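Local coordinates for SCO1/SenC family lipoprotein (Bacillus anthracis, PDB 4HDE), which probably binds copper and assists cytochrome c oxidase assembly, as a lipid-anchored, thioredoxin-fold member of the SCO1/SenC family, at residues Leu30-Val34 against Val69-Ser73; Phe39-Asn43 against Asp77-Asp81; Met55-Gln59 against Thr94-Trp100. All coordinates share one frame; numbering follows the deposited sequence.

Contact 1: residues Leu30-Val34 against Val69-Ser73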
loop_
_atom_site.group_PDB
_atom_site.type_symbol
_atom_site.label_atom_id
_atom_site.label_comp_id
_atom_site.label_asym_id
_atom_site.label_seq_id
_atom_site.Cartn_x
_atom_site.Cartn_y
_atom_site.Cartn_z
ATOM N N LEU A 30 -11.268 1.469 5.876
ATOM C CA LEU A 30 -11.130 1.167 4.459
ATOM C C LEU A 30 -12.305 0.408 3.846
ATOM O O LEU A 30 -12.503 0.453 2.632
ATOM C CB LEU A 30 -9.836 0.382 4.240
ATOM C CG LEU A 30 -8.547 1.154 4.515
ATOM C CD1 LEU A 30 -7.401 0.159 4.681
ATOM C CD2 LEU A 30 -8.260 2.179 3.431
ATOM N N LYS A 31 -13.073 -0.303 4.666
ATOM C CA LYS A 31 -14.197 -1.080 4.163
ATOM C C LYS A 31 -15.247 -0.150 3.568
ATOM O O LYS A 31 -15.803 0.700 4.254
ATOM C CB LYS A 31 -14.797 -1.948 5.269
ATOM C CG LYS A 31 -15.927 -2.867 4.815
ATOM C CD LYS A 31 -15.415 -3.935 3.860
ATOM C CE LYS A 31 -16.487 -4.974 3.550
ATOM N NZ LYS A 31 -16.973 -5.685 4.772
ATOM N N GLY A 32 -15.532 -0.325 2.281
ATOM C CA GLY A 32 -16.418 0.581 1.573
ATOM C C GLY A 32 -15.691 1.557 0.664
ATOM O O GLY A 32 -16.327 2.287 -0.103
ATOM N N LYS A 33 -14.369 1.584 0.742
ATOM C CA LYS A 33 -13.568 2.447 -0.113
ATOM C C LYS A 33 -12.753 1.611 -1.091
ATOM O O LYS A 33 -12.473 0.433 -0.846
ATOM C CB LYS A 33 -12.656 3.353 0.726
ATOM C CG LYS A 33 -13.416 4.421 1.530
ATOM C CD LYS A 33 -12.498 5.215 2.441
ATOM C CE LYS A 33 -13.256 6.300 3.173
ATOM N NZ LYS A 33 -13.666 7.375 2.227
ATOM N N VAL A 34 -12.383 2.224 -2.208
ATOM C CA VAL A 34 -11.440 1.627 -3.139
ATOM C C VAL A 34 -10.062 2.061 -2.669
ATOM O O VAL A 34 -9.831 3.249 -2.405
ATOM C CB VAL A 34 -11.708 2.128 -4.576
ATOM C CG1 VAL A 34 -10.624 1.645 -5.554
ATOM C CG2 VAL A 34 -13.088 1.674 -5.038
ATOM N N VAL A 69 -10.185 7.612 -3.962
ATOM C CA VAL A 69 -9.537 6.369 -3.573
ATOM C C VAL A 69 -8.590 6.626 -2.402
ATOM O O VAL A 69 -8.249 7.770 -2.104
ATOM C CB VAL A 69 -8.755 5.767 -4.751
ATOM C CG1 VAL A 69 -9.703 5.472 -5.921
ATOM C CG2 VAL A 69 -7.653 6.716 -5.189
ATOM N N GLN A 70 -8.173 5.543 -1.749
ATOM C CA GLN A 70 -7.220 5.605 -0.639
ATOM C C GLN A 70 -5.935 4.880 -1.004
ATOM O O GLN A 70 -5.929 3.957 -1.815
ATOM C CB GLN A 70 -7.806 4.933 0.605
ATOM C CG GLN A 70 -9.053 5.612 1.135
ATOM C CD GLN A 70 -8.770 6.974 1.728
ATOM O OE1 GLN A 70 -7.793 7.162 2.461
ATOM N NE2 GLN A 70 -9.638 7.937 1.431
ATOM N N PHE A 71 -4.842 5.313 -0.383
ATOM C CA PHE A 71 -3.542 4.679 -0.542
ATOM C C PHE A 71 -3.045 4.221 0.805
ATOM O O PHE A 71 -3.190 4.933 1.802
ATOM C CB PHE A 71 -2.562 5.652 -1.199
ATOM C CG PHE A 71 -2.957 6.015 -2.603
ATOM C CD1 PHE A 71 -2.577 5.216 -3.656
ATOM C CD2 PHE A 71 -3.769 7.110 -2.850
ATOM C CE1 PHE A 71 -2.976 5.525 -4.953
ATOM C CE2 PHE A 71 -4.166 7.419 -4.133
ATOM C CZ PHE A 71 -3.775 6.626 -5.176
ATOM N N VAL A 72 -2.481 3.019 0.824
ATOM C CA VAL A 72 -1.976 2.428 2.057
ATOM C C VAL A 72 -0.630 1.789 1.785
ATOM O O VAL A 72 -0.492 0.987 0.867
ATOM C CB VAL A 72 -2.947 1.362 2.610
ATOM C CG1 VAL A 72 -2.374 0.676 3.856
ATOM C CG2 VAL A 72 -4.306 1.985 2.913
ATOM N N SER A 73 0.361 2.159 2.592
ATOM C CA SER A 73 1.683 1.537 2.528
ATOM C C SER A 73 1.965 0.843 3.851
ATOM O O SER A 73 1.978 1.492 4.896
ATOM C CB SER A 73 2.768 2.588 2.288
ATOM O OG SER A 73 2.553 3.284 1.060
HETATM O O HOH W 1 -11.930 7.399 -0.281
#
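Val34 and Gln70 make the one direct hydrogen bond of this contact, backbone to backbone: Gln70 N reaches Val34 O at 2.9 Å with an N-H...O angle of 158°. The same oxygen also lies 3.3 Å from Val69 CA, a CA-H...O contact beside the proper bond. On the buried side the packing is apolar. Val34 CG1 meets Val69 CG1 at 4.0 Å, and both methyls of Leu30, CD1 and CD2, meet Val72 CG2 at 4.0 Å, with Leu30 CD2 also resting on Gln70 CB. Towards solvent the join is looser. Here Lys33 runs extended as far as CE, laying its CD 3.7 Å from Gln70 CG, then bends at chi4 (-70°). Gln70 folds back at chi2 (-69°). These bends bring the two polar ends to a shared water, which accepts from Lys33 NZ at 3.1 Å and from Gln70 NE2 at 2.9 Å, so here the link runs through solvent. The type II turn from Leu30 to Lys33, closed by Lys33 N on Leu30 O, carries the chain from helix 27-30 towards strand 35-40. That strand lies parallel to 70-75, so the Gln70-Val34 bond starts a backbone ladder continued by Val36 with Gln70 and Val72; helix 48-64 connects the two strands, and Phe71, pointing away from this contact, packs against it.

Contact 2: residues Phe39-Asn43 against Asp77-Asp81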
loop_
_atom_site.group_PDB
_atom_site.type_symbol
_atom_site.label_atom_id
_atom_site.label_comp_id
_atom_site.label_asym_id
_atom_site.label_seq_id
_atom_site.Cartn_x
_atom_site.Cartn_y
_atom_site.Cartn_z
ATOM N N PHE A 39 3.860 -2.501 -0.039
ATOM C CA PHE A 39 4.720 -2.862 1.093
ATOM C C PHE A 39 6.073 -2.199 0.892
ATOM O O PHE A 39 6.624 -2.237 -0.204
ATOM C CB PHE A 39 4.873 -4.382 1.174
ATOM C CG PHE A 39 3.613 -5.086 1.585
ATOM C CD1 PHE A 39 3.403 -5.427 2.910
ATOM C CD2 PHE A 39 2.630 -5.397 0.654
ATOM C CE1 PHE A 39 2.235 -6.070 3.308
ATOM C CE2 PHE A 39 1.458 -6.041 1.050
ATOM C CZ PHE A 39 1.264 -6.373 2.380
HETATM N N MSE A 40 6.612 -1.602 1.945
HETATM C CA MSE A 40 7.865 -0.861 1.842
HETATM C C MSE A 40 8.507 -0.694 3.209
HETATM O O MSE A 40 7.974 -1.146 4.214
HETATM C CB MSE A 40 7.608 0.511 1.228
HETATM C CG MSE A 40 6.455 1.262 1.879
HETATM SE SE MSE A 40 6.794 3.167 2.027
HETATM C CE MSE A 40 7.946 3.143 3.593
ATOM N N PHE A 41 9.683 -0.079 3.242
ATOM C CA PHE A 41 10.317 0.260 4.514
ATOM C C PHE A 41 11.200 1.477 4.335
ATOM O O PHE A 41 11.731 1.705 3.251
ATOM C CB PHE A 41 11.051 -0.933 5.162
ATOM C CG PHE A 41 12.259 -1.429 4.406
ATOM C CD1 PHE A 41 13.540 -1.270 4.925
ATOM C CD2 PHE A 41 12.105 -2.107 3.207
ATOM C CE1 PHE A 41 14.646 -1.748 4.232
ATOM C CE2 PHE A 41 13.205 -2.592 2.517
ATOM C CZ PHE A 41 14.465 -2.403 3.018
ATOM N N THR A 42 11.343 2.276 5.386
ATOM C CA THR A 42 11.983 3.583 5.231
ATOM C C THR A 42 13.494 3.523 5.069
ATOM O O THR A 42 14.087 4.459 4.541
ATOM C CB THR A 42 11.623 4.578 6.366
ATOM O OG1 THR A 42 12.299 4.220 7.574
ATOM C CG2 THR A 42 10.119 4.611 6.601
ATOM N N ASN A 43 14.123 2.438 5.502
ATOM C CA ASN A 43 15.571 2.318 5.348
ATOM C C ASN A 43 15.994 1.595 4.073
ATOM O O ASN A 43 17.140 1.176 3.941
ATOM C CB ASN A 43 16.199 1.662 6.577
ATOM C CG ASN A 43 16.291 2.615 7.753
ATOM O OD1 ASN A 43 17.152 3.498 7.783
ATOM N ND2 ASN A 43 15.400 2.450 8.724
ATOM N N ASP A 77 9.361 -3.212 7.942
ATOM C CA ASP A 77 10.433 -3.127 8.929
ATOM C C ASP A 77 9.939 -2.387 10.173
ATOM O O ASP A 77 10.496 -1.364 10.547
ATOM C CB ASP A 77 11.643 -2.415 8.312
ATOM C CG ASP A 77 12.910 -2.574 9.133
ATOM O OD1 ASP A 77 12.994 -3.509 9.963
ATOM O OD2 ASP A 77 13.835 -1.764 8.929
ATOM N N PRO A 78 8.904 -2.924 10.833
ATOM C CA PRO A 78 8.307 -2.189 11.952
ATOM C C PRO A 78 9.233 -2.042 13.158
ATOM O O PRO A 78 8.959 -1.201 14.014
ATOM C CB PRO A 78 7.074 -3.040 12.308
ATOM C CG PRO A 78 7.427 -4.433 11.816
ATOM C CD PRO A 78 8.185 -4.177 10.542
ATOM N N ASP A 79 10.288 -2.849 13.250
ATOM C CA ASP A 79 11.260 -2.690 14.333
ATOM C C ASP A 79 11.981 -1.347 14.233
ATOM O O ASP A 79 12.419 -0.793 15.245
ATOM C CB ASP A 79 12.282 -3.842 14.341
ATOM C CG ASP A 79 11.647 -5.185 14.654
ATOM O OD1 ASP A 79 10.796 -5.247 15.568
ATOM O OD2 ASP A 79 12.004 -6.181 13.983
ATOM N N LEU A 80 12.108 -0.826 13.014
ATOM C CA LEU A 80 12.754 0.470 12.805
ATOM C C LEU A 80 11.761 1.570 12.435
ATOM O O LEU A 80 11.937 2.724 12.826
ATOM C CB LEU A 80 13.853 0.383 11.737
ATOM C CG LEU A 80 15.162 -0.278 12.172
ATOM C CD1 LEU A 80 16.192 -0.132 11.064
ATOM C CD2 LEU A 80 15.681 0.336 13.464
ATOM N N ASP A 81 10.722 1.217 11.687
ATOM C CA ASP A 81 9.759 2.209 11.215
ATOM C C ASP A 81 8.677 2.449 12.251
ATOM O O ASP A 81 7.742 1.655 12.374
ATOM C CB ASP A 81 9.100 1.769 9.902
ATOM C CG ASP A 81 10.064 1.746 8.732
ATOM O OD1 ASP A 81 11.211 2.213 8.882
ATOM O OD2 ASP A 81 9.664 1.276 7.644
HETATM O O HOH W 2 13.295 0.718 7.831
#
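Two loops at the C-terminal ends of parallel strands in the thioredoxin fold meet here: 39-43 runs into the CxxxC motif ending at Cys48, whose cysteines bind copper in SCO relatives and probably do so here, and 77-81 follows strand 70-75. Thr42 and Asp81 join them. The carboxylate of Asp81 grips Thr42 twice. Its OD2 accepts from Thr42 N at 3.0 Å on the syn side, 19° out of the carboxylate plane, while OD1 accepts from Thr42 OG1 at 2.6 Å from well above that plane. Thr42 can do this because its OG1 sits between its backbone N and carbonyl carbon (chi1 74°), close to its own N-H. Ser75 OG is a further partner of Asp81 OD2, so the first loop is tied through this acid to the end of strand 70-75. Alongside, Phe41 CB touches Asp77 CB at 3.5 Å, with the Phe41 ring nearly perpendicular to the Asp77 carboxylate. Asp77 OD1 is taken by a salt bridge to Lys125. The second loop is tightened from within, as Asp77 O accepts from both Leu80 N and Asp81 N. Nearer the surface, Leu80 CD1 packs 3.6 Å from Asn43 ND2. One water completes the junction: lying in plane at the edge of the Phe41 ring, it accepts from Asn43 N and Asn43 ND2 and donates to Asp77 OD2 and Asp81 OD1, both at 2.8 Å.

Contact 3: residues Met55-Gln59 against Thr94-Trp100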
loop_
_atom_site.group_PDB
_atom_site.type_symbol
_atom_site.label_atom_id
_atom_site.label_comp_id
_atom_site.label_asym_id
_atom_site.label_seq_id
_atom_site.Cartn_x
_atom_site.Cartn_y
_atom_site.Cartn_z
HETATM N N MSE A 55 3.665 5.642 -6.575
HETATM C CA MSE A 55 2.387 5.736 -5.916
HETATM C C MSE A 55 1.918 7.192 -5.841
HETATM O O MSE A 55 0.734 7.471 -6.016
HETATM C CB MSE A 55 2.438 5.086 -4.536
HETATM C CG MSE A 55 1.072 5.055 -3.849
HETATM SE SE MSE A 55 0.940 3.859 -2.317
HETATM C CE MSE A 55 0.611 2.192 -3.287
ATOM N N ALA A 56 2.839 8.127 -5.615
ATOM C CA ALA A 56 2.476 9.547 -5.615
ATOM C C ALA A 56 1.974 10.022 -6.987
ATOM O O ALA A 56 1.060 10.848 -7.073
ATOM C CB ALA A 56 3.645 10.387 -5.152
ATOM N N LYS A 57 2.564 9.510 -8.062
ATOM C CA LYS A 57 2.100 9.854 -9.403
ATOM C C LYS A 57 0.681 9.324 -9.590
ATOM O O LYS A 57 -0.190 10.035 -10.103
ATOM C CB LYS A 57 3.037 9.283 -10.463
ATOM C CG LYS A 57 2.608 9.629 -11.886
ATOM C CD LYS A 57 3.721 9.375 -12.898
ATOM C CE LYS A 57 3.209 9.524 -14.326
ATOM N NZ LYS A 57 2.631 10.870 -14.611
ATOM N N LEU A 58 0.434 8.099 -9.139
ATOM C CA LEU A 58 -0.896 7.512 -9.198
ATOM C C LEU A 58 -1.893 8.325 -8.379
ATOM O O LEU A 58 -3.023 8.538 -8.812
ATOM C CB LEU A 58 -0.853 6.061 -8.711
ATOM C CG LEU A 58 -2.168 5.287 -8.727
ATOM C CD1 LEU A 58 -2.777 5.276 -10.118
ATOM C CD2 LEU A 58 -1.909 3.876 -8.247
ATOM N N GLN A 59 -1.482 8.773 -7.197
ATOM C CA GLN A 59 -2.326 9.596 -6.340
ATOM C C GLN A 59 -2.746 10.879 -7.060
ATOM O O GLN A 59 -3.921 11.262 -7.064
ATOM C CB GLN A 59 -1.588 9.930 -5.042
ATOM C CG GLN A 59 -2.364 10.828 -4.092
ATOM C CD GLN A 59 -1.537 11.315 -2.911
ATOM O OE1 GLN A 59 -0.385 11.730 -3.065
ATOM N NE2 GLN A 59 -2.140 11.314 -1.725
ATOM N N THR A 94 5.059 13.541 -1.407
ATOM C CA THR A 94 3.745 14.114 -1.645
ATOM C C THR A 94 3.415 15.152 -0.588
ATOM O O THR A 94 3.905 15.072 0.535
ATOM C CB THR A 94 2.643 13.034 -1.674
ATOM O OG1 THR A 94 1.390 13.655 -1.991
ATOM C CG2 THR A 94 2.535 12.320 -0.333
ATOM N N GLU A 95 2.596 16.126 -0.968
ATOM C CA GLU A 95 2.070 17.111 -0.029
ATOM C C GLU A 95 0.643 16.767 0.387
ATOM O O GLU A 95 -0.006 17.529 1.104
ATOM C CB GLU A 95 2.115 18.508 -0.643
ATOM C CG GLU A 95 3.526 18.968 -0.939
ATOM C CD GLU A 95 3.595 20.416 -1.351
ATOM O OE1 GLU A 95 2.943 20.783 -2.349
ATOM O OE2 GLU A 95 4.301 21.187 -0.672
ATOM N N ASP A 96 0.155 15.620 -0.072
ATOM C CA ASP A 96 -1.202 15.190 0.217
ATOM C C ASP A 96 -1.197 13.835 0.917
ATOM O O ASP A 96 -0.898 12.815 0.306
ATOM C CB ASP A 96 -2.006 15.115 -1.086
ATOM C CG ASP A 96 -3.477 14.796 -0.861
ATOM O OD1 ASP A 96 -3.925 14.742 0.306
ATOM O OD2 ASP A 96 -4.196 14.616 -1.866
ATOM N N THR A 97 -1.518 13.822 2.204
ATOM C CA THR A 97 -1.709 12.560 2.906
ATOM C C THR A 97 -3.130 12.409 3.454
ATOM O O THR A 97 -3.403 11.527 4.266
ATOM C CB THR A 97 -0.669 12.343 4.025
ATOM O OG1 THR A 97 -0.699 13.449 4.932
ATOM C CG2 THR A 97 0.726 12.226 3.428
ATOM N N SER A 98 -4.043 13.244 2.974
ATOM C CA SER A 98 -5.438 13.123 3.381
ATOM C C SER A 98 -5.989 11.733 3.052
ATOM O O SER A 98 -6.853 11.215 3.761
ATOM C CB SER A 98 -6.299 14.200 2.721
ATOM O OG SER A 98 -6.347 14.015 1.320
ATOM N N ASN A 99 -5.489 11.132 1.977
ATOM C CA ASN A 99 -5.921 9.795 1.576
ATOM C C ASN A 99 -4.757 8.813 1.459
ATOM O O ASN A 99 -4.810 7.886 0.663
ATOM C CB ASN A 99 -6.695 9.840 0.255
ATOM C CG ASN A 99 -5.819 10.248 -0.924
ATOM O OD1 ASN A 99 -4.807 10.928 -0.752
ATOM N ND2 ASN A 99 -6.203 9.833 -2.122
ATOM N N TRP A 100 -3.694 9.026 2.230
ATOM C CA TRP A 100 -2.553 8.109 2.181
ATOM C C TRP A 100 -2.085 7.840 3.602
ATOM O O TRP A 100 -1.628 8.753 4.302
ATOM C CB TRP A 100 -1.408 8.707 1.361
ATOM C CG TRP A 100 -0.319 7.743 0.932
ATOM C CD1 TRP A 100 -0.032 6.504 1.448
ATOM C CD2 TRP A 100 0.619 7.967 -0.115
ATOM N NE1 TRP A 100 1.042 5.952 0.775
ATOM C CE2 TRP A 100 1.451 6.834 -0.192
ATOM C CE3 TRP A 100 0.834 9.022 -1.010
ATOM C CZ2 TRP A 100 2.487 6.731 -1.114
ATOM C CZ3 TRP A 100 1.860 8.914 -1.929
ATOM C CH2 TRP A 100 2.672 7.777 -1.974
HETATM O O HOH W 3 -5.653 10.736 -4.902
#
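The indole of Trp100 takes Met55 CG, a selenomethionine carbon, on one face, 3.4 Å above the plane and offset toward the rim. Ala56 CB lies in plane at its edge, and Gln59 OE1 also comes to an edge, near the plane and 3.6 Å from Trp100 CE3. Met55 SE approaches obliquely, 3.5 Å from Trp100 CZ2, in a Met-aromatic contact. The Gln59 amide stands 86° to the indole but almost coplanar with the amide of Asn99. An extended chain, with CG anti to the backbone N (chi1 178°), carries this amide from the helix into the loop, where three bonds fix its rotation: NE2 donates to Asn99 OD1 at 2.9 Å and to Asp96 O at 2.8 Å, and OE1 accepts from Thr94 OG1 at 2.8 Å. The buried glutamine thus has both ends of its amide satisfied. The loop is braced by an ST turn at Thr94 and an Asx turn at Asp96, whose OD1 takes both Ser98 N and Ser98 OG. The contact joins the middle of helix 48-64 to the connection between helix 83-90 and edge strand 100-103; Trp100 NE1 bonds Ser73 OG on strand 70-75, and Ile90 of helix 83-90 touches the Trp100 side chain.

How the contacts relate
All three contacts lie on or beside the same thioredoxin-like sheet. Contacts 1 and 2 lie at opposite ends of the parallel pair 35-40 and 70-75, their centres about 20 Å apart, yet they touch where Ser73 CB meets Met40 CG at 3.9 Å. Contact 3 sits closer to contact 1, about 12 Å between centres, and is tied to it directly: Asn99 O lies 2.8 Å from Phe71 N, a probable hydrogen bond, and Phe71 CZ packs on Gln59 CA. Contact 2 adjoins the CxxxC motif, probably the copper site: Met40 and Phe41 both touch Cys48. Contact 3 involves a later part of helix 48-64, which starts with Cys48; the centres of contacts 2 and 3 are about 19 Å apart, with nearest atoms about 6 Å apart.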